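Beta-lactamase-like protein (Novosphingobium pentaromativorans US6-1, PDB 6AUF) probably hydrolyses the beta-lactam ring of antibiotics as a class B3-like metallo-beta-lactamase with two zinc ions in its site. Local coordinates at residues 164-169 / 236-241; 180-183 / 188-191. All blocks are in the same frame, centred on the assembly; numbering follows the deposited sequence.

Interaction 1. Residues 164-169 / 236-241; sequences LVDGDS and LSRIAQ
D166 and R238 meet as stacked opposite charges between a surface turn and a helix. Along 236-241, L236 comes first and packs on A280 of helix 272-292. R238 is the residue that makes the contact. Its chain runs extended from CG to NE and carries the guanidinium over to the carboxylate. D166 answers from the opposite direction, with CG anti to its backbone N (chi1 -179°). The two flat groups are 14° from parallel. D166 OD2 sits over the centre of one guanidinium face, 3.4 Å from R238 CZ. D166 OD2 is also 3.5 Å from R238 NH2. This is a salt bridge of charge alone, since no N-H points at the oxygen. R238 NH1 is hydrogen-bonded to E181 O, and D166 OD1 pairs with R180. The carboxylate is thus shared by two arginines. D166 is held in a type II turn from V165 to D168, where V165 N also bonds D168 OD2 (2.8 Å). I239 and A240 follow and pack on S277. Helix 226-241 therefore lies against helix 272-292, while R238 reaches to the turn joining strands 162-164 and 169-172.

Interaction 2. Residues 180-183 / 188-191; sequences RETP and GSAS
This is the buried loop end of the antiparallel hairpin, where R180 and E181 of strand 175-181 pair with S191 and A190 of strand 190-197. R180 and S191 form a hydrogen-bonded pair. R180 N donates to S191 O at 2.8 Å, and S191 N donates back to R180 O at 2.9 Å. E181 and A190 form the neighbouring non-hydrogen-bonded pair, and both side chains turn to the face covered by V130. The pairing runs on past the regular strand, because T182 N donates to S189 O at 3.0 Å.

Three hydroxyls gather where the chains leave the strands. T182 OG1 stands between its backbone N and carbonyl carbon (chi1 58°), which turns it toward both serines. It is hydrogen-bonded to S191 OG at 3.1 Å, and either could be the donor. T182 CG2 lies alongside S191 CB at 3.6 Å, giving the pair a small apolar contact. S191 OG also bonds D210 N. S189 OG has two acceptors within reach, D210 OD2 and T182 O, and its one proton is not settled between them. D210, in the loop after strand 203-208, thus lies beside both serines.

The short connection between the two segments carries the zinc ligand H185, and the S189 side chain is about 4 Å from that of H107. Zinc ligands on loops at strand ends are characteristic of the metallo-beta-lactamase fold.

How the interactions relate
Interaction 2 is nested within the chain segment closed by interaction 1, and their centres are 6 Å apart. D166 joins them most directly. Its OD1 lies 2.6 Å from R180 NE in a salt bridge and 2.9 Å from E181 N in a probable hydrogen bond. The same carboxylate that faces R238 therefore also holds the end of strand 175-181. Helix 226-241 makes a second link: I239 CG1 packs on T182 CB at 3.8 Å. Interaction 1 lies at the surface, away from the zinc ions. Interaction 2 is buried, and the S189 side chain is about 8 Å from a bound zinc ion. Together they lead from a surface turn to the metal site.

Interaction 1. Residues 164-169 / 236-241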
loop_
_atom_site.group_PDB
_atom_site.type_symbol
_atom_site.label_atom_id
_atom_site.label_comp_id
_atom_site.label_asym_id
_atom_site.label_seq_id
_atom_site.Cartn_x
_atom_site.Cartn_y
_atom_site.Cartn_z
ATOM N N LEU A 164 13.744 -7.614 3.984
ATOM C CA LEU A 164 13.795 -6.619 5.040
ATOM C C LEU A 164 13.188 -7.154 6.331
ATOM O O LEU A 164 12.333 -8.048 6.326
ATOM C CB LEU A 164 13.041 -5.346 4.624
ATOM C CG LEU A 164 13.407 -4.593 3.356
ATOM C CD1 LEU A 164 12.358 -3.526 3.095
ATOM C CD2 LEU A 164 14.791 -3.956 3.441
ATOM N N VAL A 165 13.610 -6.554 7.441
ATOM C CA VAL A 165 12.986 -6.809 8.733
ATOM C C VAL A 165 12.293 -5.546 9.227
ATOM O O VAL A 165 12.627 -4.417 8.845
ATOM C CB VAL A 165 13.995 -7.305 9.792
ATOM C CG1 VAL A 165 14.766 -8.496 9.274
ATOM C CG2 VAL A 165 14.933 -6.175 10.189
ATOM N N ASP A 166 11.331 -5.758 10.120
ATOM C CA ASP A 166 10.584 -4.685 10.755
ATOM C C ASP A 166 11.512 -3.584 11.238
ATOM O O ASP A 166 12.442 -3.840 12.010
ATOM C CB ASP A 166 9.772 -5.239 11.917
ATOM C CG ASP A 166 8.957 -4.176 12.603
ATOM O OD1 ASP A 166 8.252 -3.413 11.884
ATOM O OD2 ASP A 166 9.008 -4.101 13.855
ATOM N N GLY A 167 11.259 -2.352 10.770
ATOM C CA GLY A 167 12.054 -1.203 11.154
ATOM C C GLY A 167 13.189 -0.876 10.215
ATOM O O GLY A 167 13.887 0.119 10.436
ATOM N N ASP A 168 13.385 -1.670 9.168
ATOM C CA ASP A 168 14.445 -1.427 8.203
ATOM C C ASP A 168 14.138 -0.187 7.360
ATOM O O ASP A 168 13.011 0.320 7.315
ATOM C CB ASP A 168 14.610 -2.637 7.287
ATOM C CG ASP A 168 15.590 -3.669 7.825
ATOM O OD1 ASP A 168 16.240 -3.415 8.865
ATOM O OD2 ASP A 168 15.706 -4.735 7.182
ATOM N N SER A 169 15.162 0.284 6.659
ATOM C CA SER A 169 15.056 1.480 5.840
ATOM C C SER A 169 15.529 1.175 4.433
ATOM O O SER A 169 16.630 0.647 4.250
ATOM C CB SER A 169 15.883 2.620 6.424
ATOM O OG SER A 169 15.099 3.346 7.341
ATOM N N LEU A 236 -2.178 -3.846 13.890
ATOM C CA LEU A 236 -3.009 -2.714 14.285
ATOM C C LEU A 236 -2.230 -1.770 15.184
ATOM O O LEU A 236 -2.317 -0.536 15.050
ATOM C CB LEU A 236 -4.261 -3.200 15.003
ATOM C CG LEU A 236 -5.142 -4.105 14.165
ATOM C CD1 LEU A 236 -6.342 -4.593 14.979
ATOM C CD2 LEU A 236 -5.570 -3.344 12.933
ATOM N N SER A 237 -1.449 -2.336 16.097
ATOM C CA SER A 237 -0.725 -1.510 17.047
ATOM C C SER A 237 0.349 -0.691 16.344
ATOM O O SER A 237 0.508 0.499 16.628
ATOM C CB SER A 237 -0.136 -2.387 18.154
ATOM O OG SER A 237 0.968 -1.743 18.765
ATOM N N ARG A 238 1.071 -1.301 15.405
ATOM C CA ARG A 238 2.091 -0.557 14.672
ATOM C C ARG A 238 1.478 0.487 13.738
ATOM O O ARG A 238 2.006 1.599 13.614
ATOM C CB ARG A 238 2.981 -1.527 13.899
ATOM C CG ARG A 238 3.948 -2.293 14.847
ATOM C CD ARG A 238 4.596 -3.474 14.170
ATOM N NE ARG A 238 5.418 -4.235 15.095
ATOM C CZ ARG A 238 6.044 -5.367 14.791
ATOM N NH1 ARG A 238 5.964 -5.885 13.578
ATOM N NH2 ARG A 238 6.755 -5.980 15.711
ATOM N N ILE A 239 0.375 0.147 13.064
ATOM C CA ILE A 239 -0.259 1.099 12.167
ATOM C C ILE A 239 -0.662 2.346 12.941
ATOM O O ILE A 239 -0.459 3.483 12.481
ATOM C CB ILE A 239 -1.466 0.449 11.461
ATOM C CG1 ILE A 239 -1.015 -0.465 10.334
ATOM C CG2 ILE A 239 -2.411 1.519 10.904
ATOM C CD1 ILE A 239 -2.162 -1.273 9.767
ATOM N N ALA A 240 -1.213 2.150 14.142
ATOM C CA ALA A 240 -1.763 3.262 14.899
ATOM C C ALA A 240 -0.679 4.212 15.376
ATOM O O ALA A 240 -0.977 5.383 15.664
ATOM C CB ALA A 240 -2.565 2.739 16.092
ATOM N N GLN A 241 0.566 3.743 15.432
ATOM C CA GLN A 241 1.671 4.505 15.987
ATOM C C GLN A 241 2.649 4.998 14.937
ATOM O O GLN A 241 3.665 5.601 15.300
ATOM C CB GLN A 241 2.418 3.656 17.027
ATOM C CG GLN A 241 1.806 3.748 18.404
ATOM C CD GLN A 241 1.832 2.433 19.109
ATOM O OE1 GLN A 241 0.839 1.692 19.099
ATOM N NE2 GLN A 241 2.974 2.113 19.722
#

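Interaction 2. Residues 180-183 / 188-191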
loop_
_atom_site.group_PDB
_atom_site.type_symbol
_atom_site.label_atom_id
_atom_site.label_comp_id
_atom_site.label_asym_id
_atom_site.label_seq_id
_atom_site.Cartn_x
_atom_site.Cartn_y
_atom_site.Cartn_z
ATOM N N ARG A 180 7.522 -0.917 8.331
ATOM C CA ARG A 180 7.038 -1.625 9.497
ATOM C C ARG A 180 6.251 -2.836 9.018
ATOM O O ARG A 180 5.389 -2.705 8.138
ATOM C CB ARG A 180 6.131 -0.751 10.378
ATOM C CG ARG A 180 6.793 0.402 11.152
ATOM C CD ARG A 180 7.996 0.015 11.956
ATOM N NE ARG A 180 7.725 -1.045 12.929
ATOM C CZ ARG A 180 7.560 -0.854 14.239
ATOM N NH1 ARG A 180 7.615 0.367 14.755
ATOM N NH2 ARG A 180 7.334 -1.894 15.047
ATOM N N GLU A 181 6.533 -4.006 9.605
ATOM C CA GLU A 181 5.641 -5.148 9.426
ATOM C C GLU A 181 4.331 -4.887 10.165
ATOM O O GLU A 181 4.329 -4.670 11.385
ATOM C CB GLU A 181 6.294 -6.442 9.908
ATOM C CG GLU A 181 7.086 -7.137 8.803
ATOM C CD GLU A 181 7.571 -8.518 9.190
ATOM O OE1 GLU A 181 8.005 -9.295 8.299
ATOM O OE2 GLU A 181 7.509 -8.824 10.392
ATOM N N THR A 182 3.221 -4.904 9.424
ATOM C CA THR A 182 1.901 -4.507 9.931
ATOM C C THR A 182 0.866 -5.548 9.511
ATOM O O THR A 182 -0.016 -5.267 8.695
ATOM C CB THR A 182 1.519 -3.107 9.419
ATOM O OG1 THR A 182 1.527 -3.086 7.979
ATOM C CG2 THR A 182 2.515 -2.079 9.891
ATOM N N PRO A 183 0.926 -6.760 10.071
ATOM C CA PRO A 183 0.242 -7.899 9.437
ATOM C C PRO A 183 -1.239 -8.027 9.762
ATOM O O PRO A 183 -1.709 -9.138 10.040
ATOM C CB PRO A 183 1.026 -9.110 9.972
ATOM C CG PRO A 183 2.268 -8.518 10.618
ATOM C CD PRO A 183 1.814 -7.215 11.151
ATOM N N GLY A 188 1.945 -10.806 4.940
ATOM C CA GLY A 188 3.034 -10.018 4.405
ATOM C C GLY A 188 2.820 -8.521 4.452
ATOM O O GLY A 188 3.640 -7.765 3.916
ATOM N N SER A 189 1.743 -8.063 5.085
ATOM C CA SER A 189 1.405 -6.646 5.042
ATOM C C SER A 189 2.523 -5.782 5.620
ATOM O O SER A 189 3.082 -6.073 6.685
ATOM C CB SER A 189 0.106 -6.400 5.800
ATOM O OG SER A 189 0.047 -5.041 6.183
ATOM N N ALA A 190 2.843 -4.711 4.903
ATOM C CA ALA A 190 3.843 -3.737 5.303
ATOM C C ALA A 190 3.277 -2.329 5.170
ATOM O O ALA A 190 2.426 -2.052 4.322
ATOM C CB ALA A 190 5.101 -3.855 4.459
ATOM N N SER A 191 3.753 -1.443 6.035
ATOM C CA SER A 191 3.417 -0.032 6.000
ATOM C C SER A 191 4.710 0.767 5.948
ATOM O O SER A 191 5.727 0.368 6.529
ATOM C CB SER A 191 2.589 0.376 7.217
ATOM O OG SER A 191 1.268 -0.118 7.093
#